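Local coordinates for protein acetyltransferase (Agrobacterium tumefaciens, PDB 2DXQ) that is a putative acetyltransferase of the GNAT family that probably transfers an acetyl group from acetyl-CoA to a substrate not yet identified, at residues 31-35 against 36-40; 101-104 against 105-109. All coordinates share one frame; numbering follows the deposited sequence.

Interaction 1 (31-35 against 36-40)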
ATOM      1  N   PRO A  31      -9.430  20.591  -1.022  1.00 20.38           N
ATOM      2  CA  PRO A  31      -9.373  21.790  -0.191  1.00 20.37           C
ATOM      3  C   PRO A  31      -7.929  22.107   0.171  1.00 19.88           C
ATOM      4  O   PRO A  31      -7.099  21.192   0.273  1.00 19.78           O
ATOM      5  CB  PRO A  31     -10.149  21.391   1.067  1.00 20.40           C
ATOM      6  CG  PRO A  31     -10.106  19.919   1.115  1.00 21.37           C
ATOM      7  CD  PRO A  31     -10.132  19.489  -0.340  1.00 20.64           C
ATOM      8  N   GLU A  32      -7.630  23.385   0.342  1.00 19.47           N
ATOM      9  CA  GLU A  32      -6.254  23.792   0.629  1.00 20.06           C
ATOM     10  C   GLU A  32      -6.060  23.790   2.135  1.00 18.48           C
ATOM     11  O   GLU A  32      -6.363  24.768   2.813  1.00 17.42           O
ATOM     12  CB  GLU A  32      -5.939  25.147  -0.021  1.00 20.18           C
ATOM     13  CG  GLU A  32      -6.179  25.117  -1.534  1.00 22.54           C
ATOM     14  CD  GLU A  32      -5.792  26.405  -2.253  1.00 24.64           C
ATOM     15  OE1 GLU A  32      -5.553  27.441  -1.596  1.00 27.92           O
ATOM     16  OE2 GLU A  32      -5.722  26.364  -3.501  1.00 30.23           O
ATOM     17  N   LEU A  33      -5.601  22.649   2.652  1.00 16.76           N
ATOM     18  CA  LEU A  33      -5.318  22.486   4.076  1.00 16.73           C
ATOM     19  C   LEU A  33      -4.213  23.432   4.494  1.00 16.36           C
ATOM     20  O   LEU A  33      -3.227  23.594   3.777  1.00 16.37           O
ATOM     21  CB  LEU A  33      -4.843  21.057   4.371  1.00 16.37           C
ATOM     22  CG  LEU A  33      -5.824  19.916   4.159  1.00 18.23           C
ATOM     23  CD1 LEU A  33      -5.127  18.618   4.522  1.00 19.14           C
ATOM     24  CD2 LEU A  33      -7.075  20.101   5.002  1.00 20.16           C
ATOM     25  N   THR A  34      -4.378  24.068   5.651  1.00 15.42           N
ATOM     26  CA  THR A  34      -3.300  24.885   6.196  1.00 14.36           C
ATOM     27  C   THR A  34      -2.284  23.980   6.890  1.00 14.17           C
ATOM     28  O   THR A  34      -2.566  22.819   7.192  1.00 13.76           O
ATOM     29  CB  THR A  34      -3.845  25.900   7.204  1.00 14.60           C
ATOM     30  OG1 THR A  34      -4.378  25.185   8.333  1.00 12.86           O
ATOM     31  CG2 THR A  34      -4.946  26.725   6.554  1.00 13.85           C
ATOM     32  N   THR A  35      -1.093  24.514   7.135  1.00 14.18           N
ATOM     33  CA  THR A  35      -0.078  23.809   7.885  1.00 14.77           C
ATOM     34  C   THR A  35      -0.642  23.383   9.255  1.00 14.49           C
ATOM     35  O   THR A  35      -0.372  22.277   9.745  1.00 14.99           O
ATOM     36  CB  THR A  35       1.185  24.697   8.005  1.00 15.43           C
ATOM     37  OG1 THR A  35       1.662  24.986   6.680  1.00 18.91           O
ATOM     38  CG2 THR A  35       2.266  23.998   8.754  1.00 16.73           C
ATOM     39  N   GLN A  36      -1.466  24.245   9.851  1.00 13.68           N
ATOM     40  CA  GLN A  36      -2.067  23.926  11.150  1.00 13.30           C
ATOM     41  C   GLN A  36      -3.036  22.743  11.060  1.00 13.36           C
ATOM     42  O   GLN A  36      -2.961  21.827  11.883  1.00 14.06           O
ATOM     43  CB  GLN A  36      -2.776  25.153  11.749  1.00 13.17           C
ATOM     44  CG  GLN A  36      -1.813  26.231  12.246  1.00 12.66           C
ATOM     45  CD  GLN A  36      -1.127  26.968  11.108  1.00 14.84           C
ATOM     46  OE1 GLN A  36      -1.713  27.153  10.044  1.00 14.26           O
ATOM     47  NE2 GLN A  36       0.128  27.391  11.331  1.00 14.04           N
ATOM     48  N   GLU A  37      -3.922  22.776  10.068  1.00 13.77           N
ATOM     49  CA  GLU A  37      -4.903  21.692   9.836  1.00 14.37           C
ATOM     50  C   GLU A  37      -4.221  20.364   9.540  1.00 15.14           C
ATOM     51  O   GLU A  37      -4.734  19.293   9.894  1.00 15.48           O
ATOM     52  CB  GLU A  37      -5.829  22.042   8.668  1.00 14.65           C
ATOM     53  CG  GLU A  37      -6.887  23.097   9.025  1.00 13.67           C
ATOM     54  CD  GLU A  37      -7.642  23.624   7.828  1.00 15.73           C
ATOM     55  OE1 GLU A  37      -7.102  23.590   6.691  1.00 15.03           O
ATOM     56  OE2 GLU A  37      -8.779  24.118   8.023  1.00 16.22           O
ATOM     57  N   ALA A  38      -3.059  20.438   8.887  1.00 14.47           N
ATOM     58  CA  ALA A  38      -2.365  19.246   8.433  1.00 14.16           C
ATOM     59  C   ALA A  38      -1.359  18.700   9.435  1.00 14.42           C
ATOM     60  O   ALA A  38      -0.827  17.616   9.240  1.00 14.48           O
ATOM     61  CB  ALA A  38      -1.688  19.514   7.048  1.00 14.11           C
ATOM     62  N   GLY A  39      -1.117  19.433  10.524  1.00 14.20           N
ATOM     63  CA  GLY A  39      -0.014  19.124  11.443  1.00 14.39           C
ATOM     64  C   GLY A  39      -0.101  17.773  12.136  1.00 15.22           C
ATOM     65  O   GLY A  39       0.901  17.052  12.242  1.00 15.17           O
ATOM     66  N   ALA A  40      -1.301  17.435  12.607  1.00 15.43           N
ATOM     67  CA  ALA A  40      -1.523  16.198  13.350  1.00 15.37           C
ATOM     68  C   ALA A  40      -1.274  14.961  12.468  1.00 15.01           C
ATOM     69  O   ALA A  40      -0.562  14.039  12.873  1.00 14.97           O
ATOM     70  CB  ALA A  40      -2.936  16.188  13.917  1.00 16.30           C
TER
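Thr-34 lays its hydroxyl across the side chain of Glu-37, with OG1 3.3 Å from Glu-37 CG, and the two residues grip each other in both directions. In one direction, Glu-37 N donates to Thr-34 OG1 at 3.0 Å in an almost straight bond (167°). In the other, the carboxylate of Glu-37 reaches back along the chain, where Thr-34 N donates a hydrogen bond to Glu-37 OE1, also at 3.0 Å. That donor comes to the anti side of the oxygen and lies somewhat out of the carboxylate plane. One torsion and one extended chain allow this. Thr-34 OG1 sits between its own N and carbonyl carbon (chi1 65°), facing the incoming amide, while Glu-37 is extended beyond CG and has the length to reach Thr-34 N. The carboxylate then fits against carbon as well: OE1 lies 3.4 Å from Leu-33 CA and touches CD2 of the same leucine, while Thr-34 CG2 also lies against it. One residue further on, Ala-38 N bonds to Thr-34 O at 3.0 Å and makes a second, weak hydrogen bond to Thr-35 O, so the first turn is pinned through its backbone too. Leu-33 CD1 makes a loose apolar contact with Ala-38 CB at 4.4 Å, and both residues pack on Leu-74 of the second subunit. On the helix 16-26 side, Ala-38 touches Leu-20, and Thr-35 lies on Leu-16 and Pro-17. A cap at this place gives a partner to amides that the first helical turn cannot serve from within, and the glutamate carboxylate may interact favourably with the positive end of the helix dipole. With Thr-34 as N-cap and Glu-37 three residues later, this is a classic capping box, opening helix 35-47 of a GNAT-family fold.

Interaction 2 (101-104 against 105-109); sequences TVVR and HAIET. With PO4 (phosphate ion), chain F.
Arg-104 and Glu-108 meet through water at the edge of the guanidinium: water 1 lies in its plane, where Arg-104 NE points its N-H at it, though that bond is modelled doubtfully short, and the water donates to Glu-108 OE2 at 3.1 Å. The charged atoms themselves do not touch. On the imidazole of His-105, Thr-109 OG1 lies over one face, 3.5 Å above the plane and shifted toward the rim, while Phe-54 of strand 51-58 meets the ring edge-to-face. Arg-104 with Glu-108, and His-105 with Thr-109, are one turn apart on helix 98-112, the crossover helix of a beta-alpha-beta unit between strands 81-88 and 117-122; in GNAT enzymes this helix follows the loop that binds the coenzyme's pyrophosphate, and probably does so here. The turns are joined by regular backbone bonds from residue i+4 to i, such as Ile-107 N to Val-103 O at 2.9 Å. Inward, Val-103 CG1 and Ile-107 CD1 touch at 4.1 Å. A chi1 of 173° swings CG1 of Val-103 away from its own N and toward Ile-107. Both side chains rest on Phe-138 and on strand 81-88, and Ile-107 also packs on Ile-147 of the second subunit. Outward, the first torsion of Glu-108 (chi1 -72°) starts its chain back toward Arg-104, with CG 3.3 Å from Arg-104 O, and the rest runs extended. Water 2 bridges that carbonyl and Glu-108 OE2, so one carboxylate oxygen holds both waters. Nearer the helix start, Thr-101 OG1 lies 3.1 Å from O1 of a phosphate ion, probably from the crystallisation liquor; its proton may go there or to Gly-97 O. Thr-109 OG1 donates to His-105 O at 2.9 Å from above the carbonyl plane, tilted 40° out of it, while Thr-109 N bonds to the same oxygen.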
ATOM      1  N   THR A 101      13.749  11.061 -10.234  1.00 12.95           N
ATOM      2  CA  THR A 101      14.731  10.980  -9.144  1.00 13.33           C
ATOM      3  C   THR A 101      14.068  10.474  -7.865  1.00 13.45           C
ATOM      4  O   THR A 101      14.564   9.551  -7.209  1.00 12.74           O
ATOM      5  CB  THR A 101      15.404  12.330  -8.861  1.00 13.50           C
ATOM      6  OG1 THR A 101      16.047  12.801 -10.059  1.00 14.57           O
ATOM      7  CG2 THR A 101      16.451  12.179  -7.742  1.00 14.94           C
ATOM      8  N   VAL A 102      12.936  11.078  -7.519  1.00 13.01           N
ATOM      9  CA  VAL A 102      12.296  10.738  -6.254  1.00 13.49           C
ATOM     10  C   VAL A 102      11.652   9.325  -6.251  1.00 12.54           C
ATOM     11  O   VAL A 102      11.726   8.587  -5.258  1.00 12.76           O
ATOM     12  CB  VAL A 102      11.360  11.880  -5.797  1.00 14.10           C
ATOM     13  CG1 VAL A 102      10.079  11.945  -6.620  1.00 15.10           C
ATOM     14  CG2 VAL A 102      11.062  11.766  -4.331  1.00 17.51           C
ATOM     15  N   VAL A 103      11.069   8.940  -7.375  1.00 12.19           N
ATOM     16  CA  VAL A 103      10.445   7.603  -7.468  1.00 12.44           C
ATOM     17  C   VAL A 103      11.532   6.539  -7.460  1.00 12.79           C
ATOM     18  O   VAL A 103      11.438   5.538  -6.726  1.00 13.04           O
ATOM     19  CB  VAL A 103       9.539   7.465  -8.710  1.00 11.86           C
ATOM     20  CG1 VAL A 103       9.041   6.023  -8.871  1.00 12.83           C
ATOM     21  CG2 VAL A 103       8.343   8.464  -8.620  1.00 12.45           C
ATOM     22  N   ARG A 104      12.574   6.751  -8.261  1.00 13.41           N
ATOM     23  CA  ARG A 104      13.675   5.781  -8.319  1.00 14.84           C
ATOM     24  C   ARG A 104      14.372   5.651  -6.939  1.00 14.37           C
ATOM     25  O   ARG A 104      14.712   4.535  -6.513  1.00 13.85           O
ATOM     26  CB  ARG A 104      14.648   6.106  -9.469  1.00 14.59           C
ATOM     27  CG  ARG A 104      14.066   5.766 -10.837  1.00 16.86           C
ATOM     28  CD  ARG A 104      15.037   6.019 -11.973  1.00 19.11           C
ATOM     29  NE  ARG A 104      16.077   4.991 -11.980  1.00 24.62           N
ATOM     30  CZ  ARG A 104      16.079   3.902 -12.744  1.00 26.97           C
ATOM     31  NH1 ARG A 104      15.109   3.673 -13.627  1.00 28.75           N
ATOM     32  NH2 ARG A 104      17.089   3.045 -12.639  1.00 27.53           N
ATOM     33  N   HIS A 105      14.505   6.762  -6.218  1.00 14.08           N
ATOM     34  CA  HIS A 105      15.084   6.733  -4.871  1.00 14.18           C
ATOM     35  C   HIS A 105      14.229   5.908  -3.917  1.00 13.86           C
ATOM     36  O   HIS A 105      14.740   5.092  -3.147  1.00 12.69           O
ATOM     37  CB  HIS A 105      15.297   8.134  -4.304  1.00 14.82           C
ATOM     38  CG  HIS A 105      15.998   8.143  -2.982  1.00 16.51           C
ATOM     39  ND1 HIS A 105      17.358   7.947  -2.857  1.00 19.88           N
ATOM     40  CD2 HIS A 105      15.527   8.336  -1.726  1.00 20.09           C
ATOM     41  CE1 HIS A 105      17.693   8.014  -1.578  1.00 21.22           C
ATOM     42  NE2 HIS A 105      16.601   8.251  -0.869  1.00 19.94           N
ATOM     43  N   ALA A 106      12.919   6.098  -3.997  1.00 13.43           N
ATOM     44  CA  ALA A 106      11.992   5.330  -3.179  1.00 13.60           C
ATOM     45  C   ALA A 106      12.075   3.821  -3.489  1.00 13.46           C
ATOM     46  O   ALA A 106      12.117   2.991  -2.567  1.00 12.88           O
ATOM     47  CB  ALA A 106      10.556   5.892  -3.357  1.00 13.64           C
ATOM     48  N   ILE A 107      12.164   3.469  -4.773  1.00 13.10           N
ATOM     49  CA  ILE A 107      12.360   2.065  -5.185  1.00 14.24           C
ATOM     50  C   ILE A 107      13.649   1.525  -4.574  1.00 15.05           C
ATOM     51  O   ILE A 107      13.670   0.457  -3.956  1.00 15.31           O
ATOM     52  CB  ILE A 107      12.394   1.932  -6.706  1.00 14.00           C
ATOM     53  CG1 ILE A 107      10.983   2.181  -7.257  1.00 13.68           C
ATOM     54  CG2 ILE A 107      12.874   0.522  -7.129  1.00 15.67           C
ATOM     55  CD1 ILE A 107      10.932   2.426  -8.767  1.00 15.14           C
ATOM     56  N   GLU A 108      14.720   2.298  -4.725  1.00 14.85           N
ATOM     57  CA  GLU A 108      16.023   1.835  -4.257  1.00 15.73           C
ATOM     58  C   GLU A 108      16.037   1.668  -2.750  1.00 15.14           C
ATOM     59  O   GLU A 108      16.616   0.701  -2.229  1.00 15.11           O
ATOM     60  CB  GLU A 108      17.116   2.779  -4.766  1.00 16.53           C
ATOM     61  CG  GLU A 108      17.317   2.597  -6.259  1.00 21.06           C
ATOM     62  CD  GLU A 108      18.188   3.659  -6.906  1.00 28.23           C
ATOM     63  OE1 GLU A 108      18.766   4.512  -6.189  1.00 31.39           O
ATOM     64  OE2 GLU A 108      18.286   3.632  -8.153  1.00 30.85           O
ATOM     65  N   THR A 109      15.344   2.568  -2.061  1.00 14.64           N
ATOM     66  CA  THR A 109      15.237   2.514  -0.597  1.00 15.41           C
ATOM     67  C   THR A 109      14.485   1.272  -0.133  1.00 14.85           C
ATOM     68  O   THR A 109      14.903   0.592   0.825  1.00 15.12           O
ATOM     69  CB  THR A 109      14.629   3.805  -0.039  1.00 15.31           C
ATOM     70  OG1 THR A 109      15.476   4.907  -0.395  1.00 15.97           O
ATOM     71  CG2 THR A 109      14.461   3.751   1.503  1.00 16.90           C
TER
HETATM   72  P   PO4 F7285      17.454  16.479 -11.586  1.00 51.11           P
HETATM   73  O1  PO4 F7285      17.069  15.702 -10.337  1.00 48.50           O
HETATM   74  O2  PO4 F7285      18.960  16.683 -11.640  1.00 49.84           O
HETATM   75  O3  PO4 F7285      16.977  15.734 -12.805  1.00 50.39           O
HETATM   76  O4  PO4 F7285      16.810  17.842 -11.604  1.00 51.68           O
HETATM   77  O   HOH W   1      18.044   5.678 -10.522  1.00 37.46           O
HETATM   78  O   HOH W   2      15.528   2.520  -8.912  1.00 44.73           O

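In the fold
Interaction 1 comes first along the chain, at the start of helix 35-47, and interaction 2 follows in the middle of helix 98-112. Their centres are 26 Å apart, with about 19 Å between nearest atoms, on opposite sides of the centre of the chain. Helix 98-112 packs on the strands of the mixed beta sheet, whereas the capping box of 31-40 lies at the surface against helix 16-26. Both contacts belong to the same GNAT domain, and both reach the second subunit, through Pro-31, Leu-33 and Ala-38 in one and Ile-107 in the other. Peripheral helix start and crossover helix thus each contribute to the dimer.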